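Side-chain contacts in EmGH1 (Erythrobacter marinus, PDB 5Z87), which probably acts as a beta-glucosidase, hydrolysing beta-glucosidic bonds: residues G337-V342 with G362-R367; S432-M437 with I614-V619; P676-A681 with D687-S692. All blocks are in the same frame, centred on the assembly; numbering follows the deposited sequence.

Interaction 1: G337-V342 with G362-R367; sequences GLRAGV and GLLEER
Leu-364 meets the last turn of helix 330-340 with both of its methyl groups, and the two are shared between two neighbours. Leu-364 CD2 lies 4.0 Å from Leu-338 CD2, the two leucine side chains crossing at about a right angle. Leu-364 CD1 rests 4.0 Å from Arg-339 CD, the two chains sliding past each other in opposite directions. The arginine thus offers the aliphatic middle of its chain to the leucine. Its bends at chi2 (-112°) and chi3 (-52°) turn the guanidinium off this line, and Arg-339 NE stays 5.1 Å from Glu-365 OE2, so that the opposite charges are near without touching.

The end of helix 330-340 packs here against the short link between helices 355-360 and 366-382, within the glycosyl hydrolase family 3 N-terminal domain, a member of the TIM-barrel clan. At the end of helix 330-340 the carbonyl O of Gly-337 receives Gly-341 N at 3.0 Å and Val-342 N at 2.9 Å; Gly-341 leaves the helix with positive phi, as a residue without a side chain readily can. Gly-362 closes the preceding helix 355-360 with a Schellman motif, and the chain then runs through Leu-364 into helix 366-382. Leu-338, whose CB is directed toward the 362-367 segment, holds CG anti to its own amide nitrogen (chi1 -165°), which carries CD2 to the methyl of Leu-364. The two leucines also share Leu-355 of helix 355-360 as a neighbour, while Tyr-368 touches both Leu-338 and Arg-339.

Interaction 2: S432-M437 with I614-V619; sequences SAVRKM and ILFGDV
Met-437 and Val-434 converge on the ring of Phe-616, each with a terminal methyl. CE of Met-437 comes within 3.5 Å of Phe-616 CZ and 3.9 Å of Phe-616 CE2, approaching obliquely, the two side chains arriving from opposite directions. Val-434 instead meets the ring at its edge, in plane, with CG2 4.0 Å from Phe-616 CE1. The methionine chain is extended through chi1 and chi2 and bends at chi3 (-61°), the turn that swings CE up to the ring's far end.

The next shell belongs to the alpha/beta core of the glycosyl hydrolase family 3 C-terminal domain. Met-437 lies on strand 436-440 of the domain's mixed sheet, and its backbone is hydrogen-bonded to Glu-476 and Glu-478 of strand 476-480, while Phe-616 follows directly on helix 607-615, in the Schellman motif that ends with the positive phi of Gly-617. Around the ring, Tyr-469 stacks on Phe-616 and Phe-475 meets it with the planes at about 40°, and Leu-466 of helix 462-473 touches both Phe-616 and Met-437. Further out, Asp-526 accepts the backbone amides of Arg-435 and Lys-436, holding the chain between Val-434 and Met-437, and Tyr-469 OH is hydrogen-bonded to Asp-618.

Interaction 3: P676-A681 with D687-S692; sequences PQAERA and DRLRVS
Strands 671-678 and 689-697 lie side by side and antiparallel where residues 676-681 meet 687-692. Gln-677 and Ser-692 form a hydrogen-bonded pair: Gln-677 N gives to Ser-692 O at 2.9 Å, and Ser-692 N returns the bond to Gln-677 O. Ala-678 and Val-691 follow as a non-hydrogen-bonded pair, their CA atoms 4.4 Å apart, and Glu-679 N then reaches Arg-690 O at 3.0 Å.

On the face carrying Ala-678 and Val-691 the contacts are apolar. Ala-678 CB rests between CD2 of Leu-689 (3.9 Å) and CG2 of Val-691, and Pro-676 CB packs on CG1 of Val-691. Ile-782 and Ile-768, from the facing sheet, cover this side, an arrangement consistent with the beta-sandwich of a fibronectin type III-like domain.

Charged groups take over beyond the paired residues. Glu-679 holds CG anti to its amide nitrogen (chi1 179°) and stays extended beyond it, carrying the carboxylate to Arg-690. Arg-690 grips it side-on, Arg-690 NE to Glu-679 OE1 at 3.0 Å and Arg-690 NH2 to Glu-679 OE2 at 3.1 Å, the latter bond almost straight (179°). Both oxygens are met on the syn side, though from somewhat out of the carboxylate plane, and the two flat groups are turned 28° apart. Arg-680, in contrast, uses one nitrogen: Arg-680 NH2 lies 2.7 Å from Asp-687 OD2, coming from above the carboxylate plane. That OD2 also accepts the amide of Gly-684, in the turn between the segments. Replacing Asp-687 with an alanine would probably leave the Arg-680 guanidinium free to turn and the Gly-684 amide without its acceptor.

Glu-679 is thus gripped at both oxygens, which should fix its rotation, whereas two donors converge on OD2 of Asp-687 and would be expected to stabilise its negative charge.

Overall arrangement
From the N terminus the three contacts come in series, none nested in or crossing another. Interaction 1 closes a short loop within the N-terminal, TIM-barrel-type domain, joining the end of helix 330-340 to the approach to helix 366-382. Interaction 2 spans 176 intervening residues of the glycosyl hydrolase family 3 C-terminal domain, bringing the exit of helix 607-615 back to the start of strand 436-440. Interaction 3 pairs neighbouring strands of what is probably the fibronectin type III-like sandwich, around a five-residue excursion that includes strand 682-683 of the facing sheet. Interactions 1 and 2 stand on opposite sides of the chain's centre, their own centres about 64 Å apart; no two of the three touch.

Interaction 1: G337-V342 with G362-R367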
ATOM      1  N   GLY A 337      14.256 -20.053 -14.169  1.00 18.70           N
ATOM      2  CA  GLY A 337      12.942 -20.035 -14.799  1.00 17.97           C
ATOM      3  C   GLY A 337      12.459 -21.414 -15.226  1.00 22.51           C
ATOM      4  O   GLY A 337      11.297 -21.781 -15.003  1.00 21.90           O
ATOM      5  N   LEU A 338      13.335 -22.197 -15.856  1.00 20.03           N
ATOM      6  CA  LEU A 338      12.918 -23.508 -16.348  1.00 23.93           C
ATOM      7  C   LEU A 338      12.579 -24.454 -15.198  1.00 19.04           C
ATOM      8  O   LEU A 338      11.534 -25.121 -15.216  1.00 20.08           O
ATOM      9  CB  LEU A 338      14.013 -24.096 -17.240  1.00 22.78           C
ATOM     10  CG  LEU A 338      13.571 -25.278 -18.087  1.00 26.88           C
ATOM     11  CD1 LEU A 338      12.651 -24.793 -19.183  1.00 19.09           C
ATOM     12  CD2 LEU A 338      14.804 -25.991 -18.660  1.00 26.64           C
ATOM     13  N   ARG A 339      13.439 -24.512 -14.172  1.00 23.63           N
ATOM     14  CA  ARG A 339      13.146 -25.400 -13.046  1.00 22.04           C
ATOM     15  C   ARG A 339      11.955 -24.908 -12.246  1.00 25.77           C
ATOM     16  O   ARG A 339      11.207 -25.724 -11.686  1.00 23.30           O
ATOM     17  CB  ARG A 339      14.352 -25.540 -12.122  1.00 22.52           C
ATOM     18  CG  ARG A 339      15.676 -25.631 -12.827  1.00 34.26           C
ATOM     19  CD  ARG A 339      16.319 -26.971 -12.696  1.00 37.63           C
ATOM     20  NE  ARG A 339      16.399 -27.401 -11.313  1.00 43.48           N
ATOM     21  CZ  ARG A 339      17.362 -27.035 -10.480  1.00 54.55           C
ATOM     22  NH1 ARG A 339      17.359 -27.483  -9.227  1.00 54.77           N
ATOM     23  NH2 ARG A 339      18.324 -26.226 -10.903  1.00 52.00           N
ATOM     24  N   ALA A 340      11.762 -23.588 -12.169  1.00 21.44           N
ATOM     25  CA  ALA A 340      10.585 -23.083 -11.476  1.00 23.31           C
ATOM     26  C   ALA A 340       9.327 -23.549 -12.179  1.00 21.61           C
ATOM     27  O   ALA A 340       8.348 -23.923 -11.527  1.00 24.43           O
ATOM     28  CB  ALA A 340      10.619 -21.555 -11.387  1.00 23.97           C
ATOM     29  N   GLY A 341       9.342 -23.554 -13.513  1.00 18.33           N
ATOM     30  CA  GLY A 341       8.184 -24.001 -14.251  1.00 16.08           C
ATOM     31  C   GLY A 341       7.737 -23.116 -15.398  1.00 19.82           C
ATOM     32  O   GLY A 341       6.600 -23.246 -15.859  1.00 20.16           O
ATOM     33  N   VAL A 342       8.600 -22.213 -15.862  1.00 18.92           N
ATOM     34  CA  VAL A 342       8.362 -21.497 -17.113  1.00 23.44           C
ATOM     35  C   VAL A 342       8.771 -22.402 -18.276  1.00 26.95           C
ATOM     36  O   VAL A 342       9.931 -22.815 -18.372  1.00 23.35           O
ATOM     37  CB  VAL A 342       9.142 -20.177 -17.161  1.00 19.23           C
ATOM     38  CG1 VAL A 342       8.876 -19.480 -18.485  1.00 14.30           C
ATOM     39  CG2 VAL A 342       8.799 -19.279 -15.962  1.00 17.47           C
ATOM     40  N   GLY A 362      26.468 -30.110 -18.539  1.00 33.45           N
ATOM     41  CA  GLY A 362      26.228 -30.736 -17.253  1.00 30.17           C
ATOM     42  C   GLY A 362      25.692 -29.828 -16.168  1.00 35.22           C
ATOM     43  O   GLY A 362      25.581 -30.263 -15.015  1.00 31.05           O
ATOM     44  N   LEU A 363      25.347 -28.587 -16.493  1.00 36.05           N
ATOM     45  CA  LEU A 363      24.814 -27.647 -15.517  1.00 32.53           C
ATOM     46  C   LEU A 363      23.297 -27.701 -15.399  1.00 32.20           C
ATOM     47  O   LEU A 363      22.733 -26.951 -14.596  1.00 28.01           O
ATOM     48  CB  LEU A 363      25.262 -26.227 -15.874  1.00 27.03           C
ATOM     49  CG  LEU A 363      26.763 -26.170 -16.140  1.00 33.82           C
ATOM     50  CD1 LEU A 363      27.161 -24.901 -16.881  1.00 25.75           C
ATOM     51  CD2 LEU A 363      27.512 -26.301 -14.825  1.00 26.44           C
ATOM     52  N   LEU A 364      22.629 -28.564 -16.170  1.00 29.39           N
ATOM     53  CA  LEU A 364      21.171 -28.613 -16.208  1.00 28.27           C
ATOM     54  C   LEU A 364      20.731 -29.996 -16.670  1.00 27.11           C
ATOM     55  O   LEU A 364      21.274 -30.525 -17.642  1.00 30.89           O
ATOM     56  CB  LEU A 364      20.615 -27.534 -17.149  1.00 21.62           C
ATOM     57  CG  LEU A 364      19.105 -27.492 -17.427  1.00 33.40           C
ATOM     58  CD1 LEU A 364      18.287 -27.264 -16.152  1.00 23.17           C
ATOM     59  CD2 LEU A 364      18.790 -26.406 -18.455  1.00 27.56           C
ATOM     60  N   GLU A 365      19.742 -30.571 -15.993  1.00 30.92           N
ATOM     61  CA  GLU A 365      19.246 -31.896 -16.351  1.00 29.80           C
ATOM     62  C   GLU A 365      18.334 -31.818 -17.570  1.00 32.24           C
ATOM     63  O   GLU A 365      17.429 -30.976 -17.632  1.00 30.63           O
ATOM     64  CB  GLU A 365      18.498 -32.525 -15.176  1.00 31.14           C
ATOM     65  CG  GLU A 365      19.403 -32.963 -14.032  1.00 40.94           C
ATOM     66  CD  GLU A 365      18.741 -32.795 -12.679  1.00 53.11           C
ATOM     67  OE1 GLU A 365      18.005 -33.717 -12.260  1.00 56.35           O
ATOM     68  OE2 GLU A 365      18.954 -31.738 -12.036  1.00 64.73           O
ATOM     69  N   GLU A 366      18.558 -32.722 -18.527  1.00 28.29           N
ATOM     70  CA  GLU A 366      17.807 -32.684 -19.780  1.00 31.92           C
ATOM     71  C   GLU A 366      16.311 -32.859 -19.540  1.00 29.25           C
ATOM     72  O   GLU A 366      15.497 -32.345 -20.315  1.00 25.98           O
ATOM     73  CB  GLU A 366      18.346 -33.751 -20.745  1.00 27.96           C
ATOM     74  CG  GLU A 366      17.364 -34.241 -21.807  1.00 38.28           C
ATOM     75  CD  GLU A 366      18.063 -34.802 -23.045  1.00 47.01           C
ATOM     76  OE1 GLU A 366      19.312 -34.915 -23.033  1.00 42.72           O
ATOM     77  OE2 GLU A 366      17.359 -35.113 -24.037  1.00 41.47           O
ATOM     78  N   ARG A 367      15.932 -33.534 -18.450  1.00 21.08           N
ATOM     79  CA  ARG A 367      14.521 -33.786 -18.195  1.00 25.05           C
ATOM     80  C   ARG A 367      13.702 -32.499 -18.038  1.00 29.95           C
ATOM     81  O   ARG A 367      12.486 -32.533 -18.250  1.00 30.18           O
ATOM     82  CB  ARG A 367      14.367 -34.678 -16.959  1.00 28.33           C
ATOM     83  CG  ARG A 367      14.557 -33.972 -15.622  1.00 36.63           C
ATOM     84  CD  ARG A 367      14.201 -34.902 -14.466  1.00 44.43           C
ATOM     85  NE  ARG A 367      13.676 -34.190 -13.299  1.00 50.72           N
ATOM     86  CZ  ARG A 367      14.416 -33.815 -12.262  1.00 54.96           C
ATOM     87  NH1 ARG A 367      13.859 -33.175 -11.243  1.00 57.88           N
ATOM     88  NH2 ARG A 367      15.718 -34.076 -12.248  1.00 58.55           N
TER

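Interaction 2: S432-M437 with I614-V619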
ATOM      1  N   SER A 432     -36.629  15.610 -29.828  1.00 44.58           N
ATOM      2  CA  SER A 432     -37.488  16.611 -30.448  1.00 53.53           C
ATOM      3  C   SER A 432     -37.377  17.976 -29.771  1.00 47.99           C
ATOM      4  O   SER A 432     -37.691  18.991 -30.400  1.00 56.23           O
ATOM      5  CB  SER A 432     -38.940  16.130 -30.443  1.00 41.75           C
ATOM      6  OG  SER A 432     -39.419  15.998 -29.119  1.00 48.67           O
ATOM      7  N   ALA A 433     -36.909  18.033 -28.525  1.00 47.03           N
ATOM      8  CA  ALA A 433     -36.823  19.288 -27.784  1.00 38.05           C
ATOM      9  C   ALA A 433     -35.465  19.969 -27.897  1.00 45.53           C
ATOM     10  O   ALA A 433     -35.276  21.041 -27.313  1.00 50.36           O
ATOM     11  CB  ALA A 433     -37.143  19.050 -26.308  1.00 43.65           C
ATOM     12  N   VAL A 434     -34.518  19.383 -28.612  1.00 40.81           N
ATOM     13  CA  VAL A 434     -33.175  19.935 -28.718  1.00 37.80           C
ATOM     14  C   VAL A 434     -33.077  20.705 -30.022  1.00 42.47           C
ATOM     15  O   VAL A 434     -33.575  20.249 -31.058  1.00 45.52           O
ATOM     16  CB  VAL A 434     -32.113  18.817 -28.645  1.00 47.83           C
ATOM     17  CG1 VAL A 434     -30.715  19.375 -28.905  1.00 32.83           C
ATOM     18  CG2 VAL A 434     -32.169  18.108 -27.295  1.00 40.66           C
ATOM     19  N   ARG A 435     -32.444  21.875 -29.982  1.00 43.70           N
ATOM     20  CA  ARG A 435     -32.197  22.632 -31.198  1.00 44.85           C
ATOM     21  C   ARG A 435     -30.726  22.664 -31.587  1.00 39.39           C
ATOM     22  O   ARG A 435     -30.380  22.295 -32.714  1.00 50.96           O
ATOM     23  CB  ARG A 435     -32.738  24.070 -31.068  1.00 46.92           C
ATOM     24  CG  ARG A 435     -32.045  25.060 -32.016  1.00 69.03           C
ATOM     25  CD  ARG A 435     -32.720  26.440 -32.090  1.00 72.65           C
ATOM     26  NE  ARG A 435     -32.050  27.455 -31.270  1.00 72.26           N
ATOM     27  CZ  ARG A 435     -30.792  27.870 -31.426  1.00 73.63           C
ATOM     28  NH1 ARG A 435     -30.023  27.378 -32.390  1.00 79.08           N
ATOM     29  NH2 ARG A 435     -30.296  28.794 -30.612  1.00 71.67           N
ATOM     30  N   LYS A 436     -29.833  23.085 -30.693  1.00 37.39           N
ATOM     31  CA  LYS A 436     -28.416  23.207 -31.035  1.00 43.19           C
ATOM     32  C   LYS A 436     -27.567  22.697 -29.877  1.00 47.77           C
ATOM     33  O   LYS A 436     -27.505  23.333 -28.820  1.00 42.86           O
ATOM     34  CB  LYS A 436     -28.054  24.648 -31.376  1.00 38.22           C
ATOM     35  CG  LYS A 436     -26.709  24.789 -32.062  1.00 40.90           C
ATOM     36  CD  LYS A 436     -26.370  26.249 -32.325  1.00 52.53           C
ATOM     37  CE  LYS A 436     -25.197  26.377 -33.285  1.00 59.05           C
ATOM     38  NZ  LYS A 436     -23.952  26.850 -32.610  1.00 62.93           N
ATOM     39  N   MET A 437     -26.886  21.571 -30.090  1.00 43.55           N
ATOM     40  CA  MET A 437     -26.073  20.923 -29.068  1.00 37.57           C
ATOM     41  C   MET A 437     -24.593  21.151 -29.342  1.00 34.99           C
ATOM     42  O   MET A 437     -24.121  20.903 -30.457  1.00 37.65           O
ATOM     43  CB  MET A 437     -26.370  19.426 -29.017  1.00 35.26           C
ATOM     44  CG  MET A 437     -25.330  18.627 -28.251  1.00 34.99           C
ATOM     45  SD  MET A 437     -25.459  16.854 -28.525  1.00 28.94           S
ATOM     46  CE  MET A 437     -27.093  16.449 -27.936  1.00 22.86           C
ATOM     47  N   ILE A 614     -27.941   6.364 -25.354  1.00 29.00           N
ATOM     48  CA  ILE A 614     -28.245   6.469 -23.935  1.00 33.44           C
ATOM     49  C   ILE A 614     -28.548   7.912 -23.565  1.00 26.68           C
ATOM     50  O   ILE A 614     -29.405   8.172 -22.713  1.00 29.57           O
ATOM     51  CB  ILE A 614     -27.090   5.887 -23.099  1.00 28.34           C
ATOM     52  CG1 ILE A 614     -27.179   4.368 -23.082  1.00 26.00           C
ATOM     53  CG2 ILE A 614     -27.098   6.422 -21.666  1.00 20.42           C
ATOM     54  CD1 ILE A 614     -25.840   3.708 -22.845  1.00 34.42           C
ATOM     55  N   LEU A 615     -27.884   8.871 -24.202  1.00 23.76           N
ATOM     56  CA  LEU A 615     -28.162  10.267 -23.880  1.00 32.40           C
ATOM     57  C   LEU A 615     -29.611  10.642 -24.179  1.00 35.07           C
ATOM     58  O   LEU A 615     -30.177  11.506 -23.500  1.00 38.91           O
ATOM     59  CB  LEU A 615     -27.206  11.186 -24.631  1.00 27.36           C
ATOM     60  CG  LEU A 615     -25.802  11.264 -24.034  1.00 29.73           C
ATOM     61  CD1 LEU A 615     -24.856  11.986 -24.974  1.00 31.44           C
ATOM     62  CD2 LEU A 615     -25.836  11.944 -22.690  1.00 24.98           C
ATOM     63  N   PHE A 616     -30.245   9.977 -25.144  1.00 31.82           N
ATOM     64  CA  PHE A 616     -31.574  10.360 -25.606  1.00 33.72           C
ATOM     65  C   PHE A 616     -32.656   9.363 -25.202  1.00 33.22           C
ATOM     66  O   PHE A 616     -33.813   9.515 -25.607  1.00 44.32           O
ATOM     67  CB  PHE A 616     -31.554  10.569 -27.128  1.00 28.95           C
ATOM     68  CG  PHE A 616     -30.966  11.903 -27.539  1.00 31.84           C
ATOM     69  CD1 PHE A 616     -31.696  13.075 -27.377  1.00 30.49           C
ATOM     70  CD2 PHE A 616     -29.685  11.989 -28.058  1.00 30.66           C
ATOM     71  CE1 PHE A 616     -31.160  14.306 -27.733  1.00 31.84           C
ATOM     72  CE2 PHE A 616     -29.135  13.219 -28.412  1.00 31.19           C
ATOM     73  CZ  PHE A 616     -29.875  14.379 -28.251  1.00 32.08           C
ATOM     74  N   GLY A 617     -32.317   8.349 -24.419  1.00 32.71           N
ATOM     75  CA  GLY A 617     -33.321   7.480 -23.859  1.00 22.10           C
ATOM     76  C   GLY A 617     -33.673   6.267 -24.679  1.00 29.30           C
ATOM     77  O   GLY A 617     -34.467   5.443 -24.209  1.00 30.21           O
ATOM     78  N   ASP A 618     -33.128   6.120 -25.890  1.00 24.12           N
ATOM     79  CA  ASP A 618     -33.409   4.905 -26.653  1.00 28.13           C
ATOM     80  C   ASP A 618     -32.879   3.673 -25.929  1.00 27.71           C
ATOM     81  O   ASP A 618     -33.480   2.597 -26.003  1.00 26.22           O
ATOM     82  CB  ASP A 618     -32.803   4.991 -28.054  1.00 28.60           C
ATOM     83  CG  ASP A 618     -33.241   6.235 -28.814  1.00 36.53           C
ATOM     84  OD1 ASP A 618     -34.283   6.826 -28.471  1.00 36.48           O
ATOM     85  OD2 ASP A 618     -32.525   6.634 -29.756  1.00 43.82           O
ATOM     86  N   VAL A 619     -31.769   3.815 -25.215  1.00 24.66           N
ATOM     87  CA  VAL A 619     -31.243   2.760 -24.362  1.00 29.43           C
ATOM     88  C   VAL A 619     -31.312   3.261 -22.928  1.00 23.31           C
ATOM     89  O   VAL A 619     -30.897   4.385 -22.641  1.00 21.99           O
ATOM     90  CB  VAL A 619     -29.802   2.373 -24.753  1.00 27.86           C
ATOM     91  CG1 VAL A 619     -29.198   1.428 -23.733  1.00 22.22           C
ATOM     92  CG2 VAL A 619     -29.781   1.726 -26.148  1.00 27.56           C
TER

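Interaction 3: P676-A681 with D687-S692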
ATOM      1  N   PRO A 676     -33.065 -10.392   1.004  1.00 31.38           N
ATOM      2  CA  PRO A 676     -32.750 -11.775   0.621  1.00 24.71           C
ATOM      3  C   PRO A 676     -33.472 -12.740   1.545  1.00 25.07           C
ATOM      4  O   PRO A 676     -33.589 -12.508   2.748  1.00 24.96           O
ATOM      5  CB  PRO A 676     -31.227 -11.857   0.777  1.00 22.66           C
ATOM      6  CG  PRO A 676     -30.897 -10.770   1.790  1.00 24.75           C
ATOM      7  CD  PRO A 676     -31.871  -9.653   1.455  1.00 24.20           C
ATOM      8  N   GLN A 677     -33.998 -13.812   0.956  0.61 26.37           N
ATOM      9  CA  GLN A 677     -34.718 -14.853   1.679  0.61 30.39           C
ATOM     10  C   GLN A 677     -33.986 -16.167   1.464  0.61 28.17           C
ATOM     11  O   GLN A 677     -33.873 -16.634   0.326  0.61 29.64           O
ATOM     12  CB  GLN A 677     -36.167 -14.975   1.199  0.61 31.26           C
ATOM     13  CG  GLN A 677     -36.981 -13.693   1.249  0.61 32.63           C
ATOM     14  CD  GLN A 677     -38.473 -13.963   1.376  0.61 37.59           C
ATOM     15  OE1 GLN A 677     -39.257 -13.659   0.470  0.61 36.87           O
ATOM     16  NE2 GLN A 677     -38.871 -14.540   2.506  0.61 41.05           N
ATOM     17  N   ALA A 678     -33.488 -16.753   2.544  1.00 27.08           N
ATOM     18  CA  ALA A 678     -32.857 -18.058   2.469  1.00 30.51           C
ATOM     19  C   ALA A 678     -33.916 -19.122   2.688  1.00 33.86           C
ATOM     20  O   ALA A 678     -34.835 -18.939   3.493  1.00 29.10           O
ATOM     21  CB  ALA A 678     -31.737 -18.205   3.503  1.00 24.91           C
ATOM     22  N   GLU A 679     -33.780 -20.234   1.957  1.00 30.90           N
ATOM     23  CA  GLU A 679     -34.741 -21.327   2.043  1.00 33.44           C
ATOM     24  C   GLU A 679     -34.705 -22.011   3.404  1.00 32.53           C
ATOM     25  O   GLU A 679     -35.721 -22.556   3.848  1.00 41.92           O
ATOM     26  CB  GLU A 679     -34.468 -22.331   0.923  1.00 32.02           C
ATOM     27  CG  GLU A 679     -35.372 -23.545   0.908  1.00 45.88           C
ATOM     28  CD  GLU A 679     -35.237 -24.357  -0.375  1.00 50.59           C
ATOM     29  OE1 GLU A 679     -34.133 -24.374  -0.957  1.00 45.59           O
ATOM     30  OE2 GLU A 679     -36.238 -24.966  -0.810  1.00 58.48           O
ATOM     31  N   ARG A 680     -33.560 -21.997   4.078  1.00 34.62           N
ATOM     32  CA  ARG A 680     -33.422 -22.602   5.397  1.00 34.05           C
ATOM     33  C   ARG A 680     -32.665 -21.648   6.299  1.00 32.55           C
ATOM     34  O   ARG A 680     -31.774 -20.930   5.843  1.00 34.61           O
ATOM     35  CB  ARG A 680     -32.647 -23.940   5.359  1.00 35.62           C
ATOM     36  CG  ARG A 680     -33.342 -25.092   4.671  1.00 36.58           C
ATOM     37  CD  ARG A 680     -32.807 -26.406   5.218  1.00 50.80           C
ATOM     38  NE  ARG A 680     -31.539 -26.785   4.600  1.00 50.02           N
ATOM     39  CZ  ARG A 680     -30.657 -27.624   5.148  1.00 52.03           C
ATOM     40  NH1 ARG A 680     -30.902 -28.175   6.339  1.00 39.61           N
ATOM     41  NH2 ARG A 680     -29.530 -27.919   4.503  1.00 39.49           N
ATOM     42  N   ALA A 681     -33.010 -21.658   7.584  1.00 31.52           N
ATOM     43  CA  ALA A 681     -32.285 -20.838   8.544  1.00 40.16           C
ATOM     44  C   ALA A 681     -30.973 -21.477   8.973  1.00 31.74           C
ATOM     45  O   ALA A 681     -30.059 -20.764   9.400  1.00 33.54           O
ATOM     46  CB  ALA A 681     -33.155 -20.559   9.778  1.00 33.07           C
ATOM     47  N   ASP A 687     -23.615 -28.297   2.820  1.00 29.89           N
ATOM     48  CA  ASP A 687     -24.853 -28.085   2.081  1.00 29.12           C
ATOM     49  C   ASP A 687     -24.772 -26.867   1.176  1.00 32.89           C
ATOM     50  O   ASP A 687     -24.024 -25.918   1.432  1.00 31.01           O
ATOM     51  CB  ASP A 687     -26.029 -27.897   3.035  1.00 32.27           C
ATOM     52  CG  ASP A 687     -26.338 -29.143   3.811  1.00 35.91           C
ATOM     53  OD1 ASP A 687     -25.789 -30.203   3.445  1.00 39.78           O
ATOM     54  OD2 ASP A 687     -27.128 -29.067   4.777  1.00 37.20           O
ATOM     55  N   ARG A 688     -25.569 -26.901   0.111  1.00 28.88           N
ATOM     56  CA  ARG A 688     -25.862 -25.727  -0.695  1.00 25.61           C
ATOM     57  C   ARG A 688     -27.165 -25.091  -0.215  1.00 31.98           C
ATOM     58  O   ARG A 688     -28.020 -25.755   0.375  1.00 33.88           O
ATOM     59  CB  ARG A 688     -25.961 -26.095  -2.176  1.00 33.20           C
ATOM     60  CG  ARG A 688     -24.708 -26.783  -2.699  1.00 41.29           C
ATOM     61  CD  ARG A 688     -24.680 -26.836  -4.209  1.00 32.98           C
ATOM     62  NE  ARG A 688     -24.587 -25.512  -4.817  1.00 41.57           N
ATOM     63  CZ  ARG A 688     -23.465 -24.806  -4.934  1.00 36.53           C
ATOM     64  NH1 ARG A 688     -22.315 -25.281  -4.469  1.00 42.25           N
ATOM     65  NH2 ARG A 688     -23.494 -23.614  -5.513  1.00 37.51           N
ATOM     66  N   LEU A 689     -27.313 -23.793  -0.475  1.00 30.40           N
ATOM     67  CA  LEU A 689     -28.434 -23.014   0.037  1.00 30.38           C
ATOM     68  C   LEU A 689     -29.012 -22.146  -1.070  1.00 31.12           C
ATOM     69  O   LEU A 689     -28.279 -21.417  -1.746  1.00 26.45           O
ATOM     70  CB  LEU A 689     -27.999 -22.131   1.210  1.00 25.98           C
ATOM     71  CG  LEU A 689     -29.080 -21.218   1.794  1.00 33.67           C
ATOM     72  CD1 LEU A 689     -30.086 -22.042   2.586  1.00 27.89           C
ATOM     73  CD2 LEU A 689     -28.460 -20.142   2.668  1.00 26.68           C
ATOM     74  N   ARG A 690     -30.322 -22.208  -1.244  1.00 25.93           N
ATOM     75  CA  ARG A 690     -30.990 -21.332  -2.189  1.00 32.88           C
ATOM     76  C   ARG A 690     -31.391 -20.029  -1.500  1.00 27.86           C
ATOM     77  O   ARG A 690     -31.853 -20.033  -0.356  1.00 24.97           O
ATOM     78  CB  ARG A 690     -32.209 -22.032  -2.785  1.00 29.06           C
ATOM     79  CG  ARG A 690     -31.844 -23.331  -3.485  1.00 43.37           C
ATOM     80  CD  ARG A 690     -32.871 -23.700  -4.531  1.00 36.45           C
ATOM     81  NE  ARG A 690     -34.081 -24.213  -3.906  1.00 57.97           N
ATOM     82  CZ  ARG A 690     -35.095 -24.759  -4.570  1.00 70.57           C
ATOM     83  NH1 ARG A 690     -35.050 -24.855  -5.896  1.00 65.49           N
ATOM     84  NH2 ARG A 690     -36.157 -25.201  -3.905  1.00 65.49           N
ATOM     85  N   VAL A 691     -31.185 -18.916  -2.197  1.00 23.47           N
ATOM     86  CA  VAL A 691     -31.553 -17.594  -1.708  1.00 25.15           C
ATOM     87  C   VAL A 691     -32.244 -16.840  -2.839  1.00 28.19           C
ATOM     88  O   VAL A 691     -31.762 -16.848  -3.975  1.00 26.18           O
ATOM     89  CB  VAL A 691     -30.322 -16.816  -1.202  1.00 26.21           C
ATOM     90  CG1 VAL A 691     -30.722 -15.404  -0.800  1.00 25.61           C
ATOM     91  CG2 VAL A 691     -29.683 -17.539  -0.020  1.00 19.44           C
ATOM     92  N   SER A 692     -33.370 -16.191  -2.539  1.00 26.44           N
ATOM     93  CA  SER A 692     -34.094 -15.418  -3.539  1.00 29.27           C
ATOM     94  C   SER A 692     -34.187 -13.954  -3.129  1.00 28.78           C
ATOM     95  O   SER A 692     -34.165 -13.618  -1.941  1.00 24.49           O
ATOM     96  CB  SER A 692     -35.499 -15.961  -3.764  1.00 23.44           C
ATOM     97  OG  SER A 692     -36.312 -15.705  -2.637  1.00 29.37           O
TER
HETATM   98  O   HOH W   1     -37.517 -13.202  -2.511  1.00 32.06           O
HETATM   99  O   HOH W   2     -31.897 -24.522   0.026  1.00 40.65           O